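Long-range contacts in ABC transporter periplasmic-binding protein YtfQ (PDB 6HBD), which binds furanose sugars, here beta-D-galactofuranose, probably as the extracytoplasmic solute-binding component of a mycobacterial ABC transporter: residues T104-D109 against T155-A160; A122-E127 against A160-T165; V240-D245 against I258-P263. All coordinates share one frame; numbering follows the deposited sequence.

Contact 1 (T104-D109 against T155-A160); sequences TDRAVD and TGADPA. With ZN (zinc ion), chain F; GZL (beta-D-galactofuranose), chain L.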
loop_
_atom_site.group_PDB
_atom_site.type_symbol
_atom_site.label_atom_id
_atom_site.label_comp_id
_atom_site.label_asym_id
_atom_site.label_seq_id
_atom_site.Cartn_x
_atom_site.Cartn_y
_atom_site.Cartn_z
ATOM N N THR A 104 1.282 -8.028 7.693
ATOM C CA THR A 104 2.116 -7.487 6.616
ATOM C C THR A 104 1.329 -6.439 5.793
ATOM O O THR A 104 0.177 -6.672 5.420
ATOM C CB THR A 104 2.779 -8.604 5.747
ATOM O OG1 THR A 104 2.018 -8.888 4.576
ATOM C CG2 THR A 104 3.059 -9.867 6.505
ATOM N N ASP A 105 1.946 -5.250 5.606
ATOM C CA ASP A 105 1.505 -4.090 4.831
ATOM C C ASP A 105 0.152 -3.447 5.233
ATOM O O ASP A 105 -0.194 -2.413 4.670
ATOM C CB ASP A 105 1.525 -4.419 3.335
ATOM C CG ASP A 105 0.535 -5.432 2.815
ATOM O OD1 ASP A 105 -0.637 -5.053 2.569
ATOM O OD2 ASP A 105 0.938 -6.603 2.602
ATOM N N ARG A 106 -0.567 -4.005 6.221
ATOM C CA ARG A 106 -1.810 -3.460 6.745
ATOM C C ARG A 106 -1.916 -3.833 8.224
ATOM O O ARG A 106 -1.521 -4.928 8.611
ATOM C CB ARG A 106 -3.010 -4.011 5.966
ATOM C CG ARG A 106 -3.495 -3.049 4.900
ATOM C CD ARG A 106 -4.320 -3.703 3.813
ATOM N NE ARG A 106 -4.276 -2.948 2.564
ATOM C CZ ARG A 106 -5.010 -3.217 1.489
ATOM N NH1 ARG A 106 -5.855 -4.238 1.488
ATOM N NH2 ARG A 106 -4.917 -2.457 0.412
ATOM N N ALA A 107 -2.436 -2.909 9.042
ATOM C CA ALA A 107 -2.631 -3.109 10.471
ATOM C C ALA A 107 -4.119 -3.372 10.788
ATOM O O ALA A 107 -4.973 -3.335 9.895
ATOM C CB ALA A 107 -2.130 -1.897 11.231
ATOM N N VAL A 108 -4.389 -3.713 12.055
ATOM C CA VAL A 108 -5.711 -4.037 12.575
ATOM C C VAL A 108 -6.105 -3.043 13.650
ATOM O O VAL A 108 -5.300 -2.207 14.059
ATOM C CB VAL A 108 -5.794 -5.494 13.117
ATOM C CG1 VAL A 108 -5.506 -6.501 12.021
ATOM C CG2 VAL A 108 -4.883 -5.727 14.317
ATOM N N ASP A 109 -7.376 -3.115 14.068
ATOM C CA ASP A 109 -7.959 -2.352 15.179
ATOM C C ASP A 109 -8.491 -3.455 16.073
ATOM O O ASP A 109 -9.557 -4.027 15.788
ATOM C CB ASP A 109 -9.102 -1.417 14.728
ATOM C CG ASP A 109 -8.693 -0.005 14.317
ATOM O OD1 ASP A 109 -7.514 0.378 14.557
ATOM O OD2 ASP A 109 -9.550 0.717 13.746
ATOM N N THR A 155 -12.207 1.297 1.265
ATOM C CA THR A 155 -12.852 1.833 2.466
ATOM C C THR A 155 -12.547 0.918 3.656
ATOM O O THR A 155 -12.954 -0.250 3.635
ATOM C CB THR A 155 -14.375 1.954 2.198
ATOM O OG1 THR A 155 -14.597 3.070 1.326
ATOM C CG2 THR A 155 -15.204 2.099 3.480
ATOM N N GLY A 156 -11.818 1.438 4.648
ATOM C CA GLY A 156 -11.483 0.680 5.855
ATOM C C GLY A 156 -10.070 0.149 5.948
ATOM O O GLY A 156 -9.653 -0.299 7.020
ATOM N N ALA A 157 -9.323 0.179 4.827
ATOM C CA ALA A 157 -7.933 -0.280 4.772
ATOM C C ALA A 157 -7.014 0.761 5.453
ATOM O O ALA A 157 -7.163 1.983 5.239
ATOM C CB ALA A 157 -7.506 -0.506 3.325
ATOM N N ASP A 158 -6.074 0.241 6.283
ATOM C CA ASP A 158 -5.096 0.996 7.057
ATOM C C ASP A 158 -4.338 2.006 6.192
ATOM O O ASP A 158 -4.393 3.192 6.526
ATOM C CB ASP A 158 -4.175 0.007 7.798
ATOM C CG ASP A 158 -3.065 0.579 8.659
ATOM O OD1 ASP A 158 -3.273 1.645 9.259
ATOM O OD2 ASP A 158 -2.010 -0.069 8.763
ATOM N N PRO A 159 -3.746 1.633 5.021
ATOM C CA PRO A 159 -3.072 2.662 4.194
ATOM C C PRO A 159 -3.966 3.812 3.668
ATOM O O PRO A 159 -3.496 4.956 3.559
ATOM C CB PRO A 159 -2.472 1.846 3.036
ATOM C CG PRO A 159 -3.149 0.538 3.058
ATOM C CD PRO A 159 -3.572 0.282 4.444
ATOM N N ALA A 160 -5.247 3.499 3.325
ATOM C CA ALA A 160 -6.171 4.488 2.778
ATOM C C ALA A 160 -6.493 5.593 3.784
ATOM O O ALA A 160 -6.362 6.793 3.463
ATOM C CB ALA A 160 -7.445 3.817 2.317
HETATM ZN ZN ZN F . -1.931 2.775 10.547
HETATM C C6 GZL L . 0.322 -0.764 1.451
HETATM C C5 GZL L . -0.537 -1.858 0.852
HETATM C C4 GZL L . -1.506 -1.322 -0.187
HETATM C C3 GZL L . -0.859 -0.646 -1.391
HETATM C C2 GZL L . -1.948 -0.804 -2.435
HETATM O O6 GZL L . 1.081 -1.279 2.537
HETATM O O5 GZL L . -1.220 -2.592 1.872
HETATM O O4 GZL L . -2.239 -2.423 -0.769
HETATM O O3 GZL L . -0.540 0.724 -1.211
HETATM C C1 GZL L . -2.384 -2.237 -2.184
HETATM O O2 GZL L . -1.504 -0.646 -3.774
HETATM O O1 GZL L . -3.709 -2.219 -2.579
#

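Contact 2 (A122-E127 against A160-T165); sequences ADFIEE and AIDRKT. With ZN (zinc ion), chain F; GZL (beta-D-galactofuranose), chain L.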
loop_
_atom_site.group_PDB
_atom_site.type_symbol
_atom_site.label_atom_id
_atom_site.label_comp_id
_atom_site.label_asym_id
_atom_site.label_seq_id
_atom_site.Cartn_x
_atom_site.Cartn_y
_atom_site.Cartn_z
ATOM N N ALA A 122 4.819 0.151 5.783
ATOM C CA ALA A 122 5.416 1.484 5.674
ATOM C C ALA A 122 4.688 2.483 6.571
ATOM O O ALA A 122 3.708 2.104 7.215
ATOM C CB ALA A 122 5.376 1.937 4.231
ATOM N N ASP A 123 5.183 3.740 6.654
ATOM C CA ASP A 123 4.511 4.804 7.408
ATOM C C ASP A 123 3.646 5.526 6.384
ATOM O O ASP A 123 4.074 6.518 5.755
ATOM C CB ASP A 123 5.496 5.776 8.105
ATOM C CG ASP A 123 4.863 6.925 8.909
ATOM O OD1 ASP A 123 3.617 6.902 9.124
ATOM O OD2 ASP A 123 5.608 7.848 9.315
ATOM N N PHE A 124 2.406 5.004 6.238
ATOM C CA PHE A 124 1.356 5.508 5.327
ATOM C C PHE A 124 1.060 6.978 5.512
ATOM O O PHE A 124 0.888 7.690 4.522
ATOM C CB PHE A 124 0.085 4.707 5.539
ATOM C CG PHE A 124 0.305 3.226 5.364
ATOM C CD1 PHE A 124 1.004 2.739 4.274
ATOM C CD2 PHE A 124 -0.074 2.330 6.348
ATOM C CE1 PHE A 124 1.235 1.389 4.126
ATOM C CE2 PHE A 124 0.135 0.968 6.184
ATOM C CZ PHE A 124 0.802 0.509 5.081
ATOM N N ILE A 125 1.061 7.456 6.771
ATOM C CA ILE A 125 0.825 8.873 7.057
ATOM C C ILE A 125 1.925 9.668 6.380
ATOM O O ILE A 125 1.617 10.601 5.657
ATOM C CB ILE A 125 0.723 9.183 8.584
ATOM C CG1 ILE A 125 -0.516 8.485 9.228
ATOM C CG2 ILE A 125 0.657 10.704 8.852
ATOM C CD1 ILE A 125 -0.245 7.248 9.916
ATOM N N GLU A 126 3.183 9.281 6.541
ATOM C CA GLU A 126 4.250 10.031 5.883
ATOM C C GLU A 126 4.244 9.878 4.383
ATOM O O GLU A 126 4.625 10.833 3.702
ATOM C CB GLU A 126 5.611 9.702 6.438
ATOM C CG GLU A 126 6.167 10.864 7.232
ATOM C CD GLU A 126 7.090 11.740 6.425
ATOM O OE1 GLU A 126 6.962 12.978 6.502
ATOM O OE2 GLU A 126 7.977 11.183 5.744
ATOM N N GLU A 127 3.808 8.704 3.848
ATOM C CA GLU A 127 3.677 8.556 2.399
ATOM C C GLU A 127 2.705 9.660 1.931
ATOM O O GLU A 127 3.046 10.434 1.028
ATOM C CB GLU A 127 3.160 7.172 2.006
ATOM C CG GLU A 127 4.186 6.083 2.211
ATOM C CD GLU A 127 3.673 4.670 2.017
ATOM O OE1 GLU A 127 2.438 4.492 1.923
ATOM O OE2 GLU A 127 4.508 3.740 1.945
ATOM N N ALA A 160 -5.247 3.499 3.325
ATOM C CA ALA A 160 -6.171 4.488 2.778
ATOM C C ALA A 160 -6.493 5.593 3.784
ATOM O O ALA A 160 -6.362 6.793 3.463
ATOM C CB ALA A 160 -7.445 3.817 2.317
ATOM N N ILE A 161 -6.866 5.178 5.018
ATOM C CA ILE A 161 -7.188 6.092 6.125
ATOM C C ILE A 161 -5.976 6.981 6.430
ATOM O O ILE A 161 -6.103 8.203 6.480
ATOM C CB ILE A 161 -7.590 5.272 7.385
ATOM C CG1 ILE A 161 -8.924 4.535 7.183
ATOM C CG2 ILE A 161 -7.659 6.158 8.622
ATOM C CD1 ILE A 161 -9.023 3.240 7.931
ATOM N N ASP A 162 -4.810 6.336 6.665
ATOM C CA ASP A 162 -3.550 6.990 7.030
ATOM C C ASP A 162 -3.031 7.904 5.940
ATOM O O ASP A 162 -2.583 9.003 6.249
ATOM C CB ASP A 162 -2.487 5.941 7.390
ATOM C CG ASP A 162 -2.679 5.198 8.709
ATOM O OD1 ASP A 162 -3.785 5.297 9.303
ATOM O OD2 ASP A 162 -1.728 4.502 9.142
ATOM N N ARG A 163 -3.091 7.475 4.668
ATOM C CA ARG A 163 -2.639 8.332 3.554
ATOM C C ARG A 163 -3.518 9.562 3.423
ATOM O O ARG A 163 -3.000 10.640 3.101
ATOM C CB ARG A 163 -2.602 7.570 2.222
ATOM C CG ARG A 163 -1.391 6.672 2.114
ATOM C CD ARG A 163 -1.540 5.591 1.072
ATOM N NE ARG A 163 -0.438 4.631 1.149
ATOM C CZ ARG A 163 -0.336 3.533 0.414
ATOM N NH1 ARG A 163 -1.273 3.233 -0.474
ATOM N NH2 ARG A 163 0.710 2.731 0.551
ATOM N N LYS A 164 -4.845 9.406 3.675
ATOM C CA LYS A 164 -5.800 10.525 3.639
ATOM C C LYS A 164 -5.387 11.557 4.702
ATOM O O LYS A 164 -5.158 12.734 4.382
ATOM C CB LYS A 164 -7.237 10.011 3.906
ATOM C CG LYS A 164 -8.354 11.044 3.809
ATOM C CD LYS A 164 -9.707 10.405 4.122
ATOM C CE LYS A 164 -10.855 11.400 4.128
ATOM N NZ LYS A 164 -11.044 12.088 2.821
ATOM N N THR A 165 -5.226 11.071 5.956
ATOM C CA THR A 165 -4.822 11.871 7.113
ATOM C C THR A 165 -3.472 12.560 6.888
ATOM O O THR A 165 -3.279 13.705 7.306
ATOM C CB THR A 165 -4.759 10.975 8.341
ATOM O OG1 THR A 165 -5.976 10.221 8.434
ATOM C CG2 THR A 165 -4.496 11.765 9.624
HETATM ZN ZN ZN F . -1.931 2.775 10.547
HETATM C C6 GZL L . 0.322 -0.764 1.451
HETATM C C5 GZL L . -0.537 -1.858 0.852
HETATM C C4 GZL L . -1.506 -1.322 -0.187
HETATM C C3 GZL L . -0.859 -0.646 -1.391
HETATM C C2 GZL L . -1.948 -0.804 -2.435
HETATM O O6 GZL L . 1.081 -1.279 2.537
HETATM O O5 GZL L . -1.220 -2.592 1.872
HETATM O O4 GZL L . -2.239 -2.423 -0.769
HETATM O O3 GZL L . -0.540 0.724 -1.211
HETATM C C1 GZL L . -2.384 -2.237 -2.184
HETATM O O2 GZL L . -1.504 -0.646 -3.774
HETATM O O1 GZL L . -3.709 -2.219 -2.579
#

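Contact 3 (V240-D245 against I258-P263); sequences VDATHD and IVECNP. With ZN (zinc ion), chain C; ZN (zinc ion), chain D; GZL (beta-D-galactofuranose), chain L.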
loop_
_atom_site.group_PDB
_atom_site.type_symbol
_atom_site.label_atom_id
_atom_site.label_comp_id
_atom_site.label_asym_id
_atom_site.label_seq_id
_atom_site.Cartn_x
_atom_site.Cartn_y
_atom_site.Cartn_z
ATOM N N VAL A 240 1.076 7.128 -4.597
ATOM C CA VAL A 240 1.857 6.331 -3.658
ATOM C C VAL A 240 1.982 4.917 -4.255
ATOM O O VAL A 240 1.040 4.462 -4.897
ATOM C CB VAL A 240 1.185 6.349 -2.259
ATOM C CG1 VAL A 240 1.916 5.430 -1.272
ATOM C CG2 VAL A 240 1.122 7.771 -1.719
ATOM N N ASP A 241 3.130 4.257 -4.043
ATOM C CA ASP A 241 3.534 2.923 -4.507
ATOM C C ASP A 241 4.757 2.963 -5.387
ATOM O O ASP A 241 5.685 2.277 -4.946
ATOM C CB ASP A 241 2.458 2.089 -5.215
ATOM C CG ASP A 241 1.378 1.485 -4.348
ATOM O OD1 ASP A 241 1.442 1.658 -3.098
ATOM O OD2 ASP A 241 0.472 0.819 -4.912
ATOM N N ALA A 242 4.837 3.546 -6.571
ATOM C CA ALA A 242 6.054 3.374 -7.391
ATOM C C ALA A 242 6.161 1.917 -7.941
ATOM O O ALA A 242 7.161 1.249 -7.761
ATOM C CB ALA A 242 7.325 3.776 -6.629
ATOM N N THR A 243 5.085 1.434 -8.580
ATOM C CA THR A 243 4.990 0.186 -9.341
ATOM C C THR A 243 5.738 0.394 -10.658
ATOM O O THR A 243 6.210 1.501 -10.930
ATOM C CB THR A 243 3.534 -0.178 -9.586
ATOM O OG1 THR A 243 2.868 0.948 -10.140
ATOM C CG2 THR A 243 2.833 -0.634 -8.329
ATOM N N HIS A 244 5.860 -0.662 -11.475
ATOM C CA HIS A 244 6.570 -0.559 -12.749
ATOM C C HIS A 244 5.853 0.398 -13.630
ATOM O O HIS A 244 6.448 1.377 -14.084
ATOM C CB HIS A 244 6.676 -1.930 -13.437
ATOM C CG HIS A 244 7.676 -2.022 -14.546
ATOM N ND1 HIS A 244 7.851 -3.207 -15.245
ATOM C CD2 HIS A 244 8.571 -1.111 -14.988
ATOM C CE1 HIS A 244 8.831 -2.977 -16.095
ATOM N NE2 HIS A 244 9.289 -1.721 -15.987
ATOM N N ASP A 245 4.544 0.161 -13.812
ATOM C CA ASP A 245 3.692 0.988 -14.674
ATOM C C ASP A 245 3.605 2.426 -14.144
ATOM O O ASP A 245 3.804 3.371 -14.910
ATOM C CB ASP A 245 2.324 0.320 -14.880
ATOM C CG ASP A 245 2.433 -1.085 -15.468
ATOM O OD1 ASP A 245 3.534 -1.451 -15.939
ATOM O OD2 ASP A 245 1.425 -1.824 -15.442
ATOM N N ILE A 258 5.946 10.576 -7.373
ATOM C CA ILE A 258 5.562 9.262 -6.848
ATOM C C ILE A 258 6.332 9.016 -5.545
ATOM O O ILE A 258 7.517 9.348 -5.465
ATOM C CB ILE A 258 5.741 8.089 -7.859
ATOM C CG1 ILE A 258 4.760 8.236 -9.030
ATOM C CG2 ILE A 258 5.516 6.728 -7.151
ATOM C CD1 ILE A 258 4.769 7.078 -10.051
ATOM N N VAL A 259 5.638 8.452 -4.532
ATOM C CA VAL A 259 6.200 8.121 -3.230
ATOM C C VAL A 259 6.152 6.595 -3.146
ATOM O O VAL A 259 5.078 6.005 -3.249
ATOM C CB VAL A 259 5.468 8.810 -2.047
ATOM C CG1 VAL A 259 6.009 8.305 -0.713
ATOM C CG2 VAL A 259 5.607 10.324 -2.128
ATOM N N GLU A 260 7.340 5.975 -2.994
ATOM C CA GLU A 260 7.556 4.538 -2.982
ATOM C C GLU A 260 6.964 3.862 -1.781
ATOM O O GLU A 260 7.203 4.301 -0.666
ATOM C CB GLU A 260 9.089 4.269 -2.984
ATOM C CG GLU A 260 9.564 2.823 -2.947
ATOM C CD GLU A 260 11.076 2.748 -2.967
ATOM O OE1 GLU A 260 11.696 2.314 -1.962
ATOM O OE2 GLU A 260 11.649 3.173 -3.991
ATOM N N CYS A 261 6.281 2.742 -1.997
ATOM C CA CYS A 261 5.837 1.849 -0.935
ATOM C C CYS A 261 6.381 0.509 -1.402
ATOM O O CYS A 261 5.997 0.040 -2.473
ATOM C CB CYS A 261 4.324 1.819 -0.776
ATOM S SG CYS A 261 3.765 0.686 0.518
ATOM N N ASN A 262 7.313 -0.065 -0.661
ATOM C CA ASN A 262 8.044 -1.251 -1.086
ATOM C C ASN A 262 7.274 -2.585 -0.932
ATOM O O ASN A 262 7.028 -3.030 0.190
ATOM C CB ASN A 262 9.356 -1.272 -0.317
ATOM C CG ASN A 262 10.436 -2.135 -0.907
ATOM O OD1 ASN A 262 10.184 -3.290 -1.322
ATOM N ND2 ASN A 262 11.674 -1.598 -0.890
ATOM N N PRO A 263 6.966 -3.285 -2.044
ATOM C CA PRO A 263 6.247 -4.564 -1.932
ATOM C C PRO A 263 7.074 -5.778 -1.577
ATOM O O PRO A 263 6.478 -6.799 -1.247
ATOM C CB PRO A 263 5.664 -4.752 -3.341
ATOM C CG PRO A 263 6.625 -4.103 -4.215
ATOM C CD PRO A 263 7.210 -2.942 -3.459
HETATM ZN ZN ZN C . 6.240 -4.755 -14.869
HETATM ZN ZN ZN D . 13.669 2.872 -3.205
HETATM C C6 GZL L . 0.322 -0.764 1.451
HETATM C C5 GZL L . -0.537 -1.858 0.852
HETATM C C4 GZL L . -1.506 -1.322 -0.187
HETATM C C3 GZL L . -0.859 -0.646 -1.391
HETATM C C2 GZL L . -1.948 -0.804 -2.435
HETATM O O6 GZL L . 1.081 -1.279 2.537
HETATM O O5 GZL L . -1.220 -2.592 1.872
HETATM O O4 GZL L . -2.239 -2.423 -0.769
HETATM O O3 GZL L . -0.540 0.724 -1.211
HETATM C C1 GZL L . -2.384 -2.237 -2.184
HETATM O O2 GZL L . -1.504 -0.646 -3.774
HETATM O O1 GZL L . -3.709 -2.219 -2.579
HETATM O O HOH W 1 4.551 -3.982 -16.032
HETATM O O HOH W 2 14.370 1.145 -4.133
#

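Contact 1 (T104-D109 against T155-A160)
Ala107, Arg106 and Asp158 meet in a buried contact between the two lobes: 104-109 leaves strand 101-104 of one sheet, and 155-160 leads into helix 158-171, which belongs with the other. A single hydrogen bond joins them, Ala107 N to Asp158 OD2 at 2.9 Å. The N-H...O angle of only 135° bends the bond at the hydrogen, and the donor reaches the oxygen from 39° above the carboxylate plane. Asp158 holds its CG anti to the backbone N (chi1 179°), which sends the carboxylate off the first turn of the helix toward the loop. Its two oxygens divide the work, since OD1 binds a zinc ion at 2.2 Å and also accepts from Arg84 NE, leaving OD2 for Ala107. Asp162 supplies a further ligand of the same metal.

In the solute-binding protein 2 family the sugar lies in the cleft between two such lobes, and here the contact forms part of that cleft wall. Arg106 runs extended from CG to NE across the Pro159 ring at about a right angle, with Arg106 CG 3.4 Å from Pro159 CD. CB of Ala157, the N-cap residue of helix 158-171, stands 4.1 Å above the centre of one guanidinium face. With Ala157 over that face, Arg106 NH2 lies 2.9 Å from O4 of the galactofuranose. Beside it, Asp105 O accepts a hydrogen bond from the sugar O6 at 2.7 Å, while Asp105 OD1 lies 2.6 Å from O5. Asp105 OD2 points to the same-lobe Arg32 and is paired with it in a salt bridge.

Contact 2 (A122-E127 against A160-T165)
Glu127 OE1 takes two hydrogen bonds from Arg163, one from NE at 3.0 Å and one from NH2 at 2.8 Å, so a single carboxylate oxygen receives the side of the guanidinium in a salt bridge. NE meets OE1 nearly along the C-O bond, whereas NH2 comes from the syn side; the carboxylate and guanidinium planes are turned 39° apart. The adjoining edge, Arg163 NH1 and NH2, holds the galactofuranose: both donate to the sugar O3, at 2.7 Å and 2.9 Å, with O3 in the guanidinium plane, so NH2 serves both partners. Glu127 is therefore a second-shell residue that fixes the rotation of a sugar-binding arginine. Glu127 OE2 lies close to Asp290, a like charge that might raise the affinity of the pair for a proton.

Asp162 OD2 binds zinc at 2.2 Å, and its OD1 forms a salt bridge with Arg84. Around this carboxylate the helices close tightly, with Ile125 CD1 3.2 Å from Asp162 OD2 and Phe124 CB 3.4 Å from Asp162 CB. Ile125 CA also offers its hydrogen to Asp162 O. Phe124 keeps CG anti to its carbonyl carbon (chi1 -56°), which places the ring between helix 158-171 and the ligand; Asp162 OD2 lies at the ring edge, as does the sugar O6, 3.1 Å from Phe124 CE1. The guanidinium of Arg163 stands nearly perpendicular to the ring, 82° between planes. Helix 124-138 follows strand 118-121 of the other lobe, so its first turn, packed on helix 158-171, lies at an interlobe hinge crossing beside the sugar pocket, as in type I periplasmic binding proteins.

Contact 3 (V240-D245 against I258-P263)
Asp241 N donates to Val259 O at 2.7 Å with an N-H...O angle of 153°, the shorter of two backbone bonds between these neighbouring parallel strand ends. Val259 O also receives the CA hydrogen of Val240, at 3.3 Å from Val240 CA. The return bond, Cys261 N to Asp241 O at 3.0 Å, is straight at the hydrogen (172°) although its donor stands 43° above the carbonyl plane.

The chain turns a corner at Val240, and Asp241 after it has a positive phi. Its CG, anti to the carbonyl carbon, carries the carboxylate to the sugar: Asp241 OD2 accepts from O2 of the galactofuranose at 2.7 Å and OD1 from O3 at 2.9 Å, one oxygen for each hydroxyl. Asn213 ND2 also bonds OD2 and helps to position it. Ala242, next along, packs its CB on Ile258 CG2 at 3.5 Å, while Val240 CG1 leans more loosely on Cys261 CB at 4.4 Å.

Strand 236-239, helix 244-252 and strand 257-260 form a beta-alpha-beta crossover, and the contact lies at the C-terminal ends of its parallel strands, where this Rossmann-like lobe presents loops to the ligand cleft.

All three contacts touch one galactofuranose and supply part of its pocket. Contacts 1 and 2 have centres about 10 Å apart, share Ala160 and use helix 158-171; one zinc ion joins them, with a ligand from each. Phe124 of contact 2 packs against contact 1, its CZ 3.1 Å from Asp105 O and its CG 3.6 Å from Pro159 CA. Contact 3 lies about 14 Å from contact 2 between centres, and the two touch: Glu127 OE2 is 3.3 Å from Cys261 CB, and Arg163 CZ is 3.4 Å from Val240 CG1. Contacts 1 and 3 stay about 6 Å apart at their nearest atoms; the sugar, bound by Asp105 and Asp241, bridges them, and contact 2 touches both.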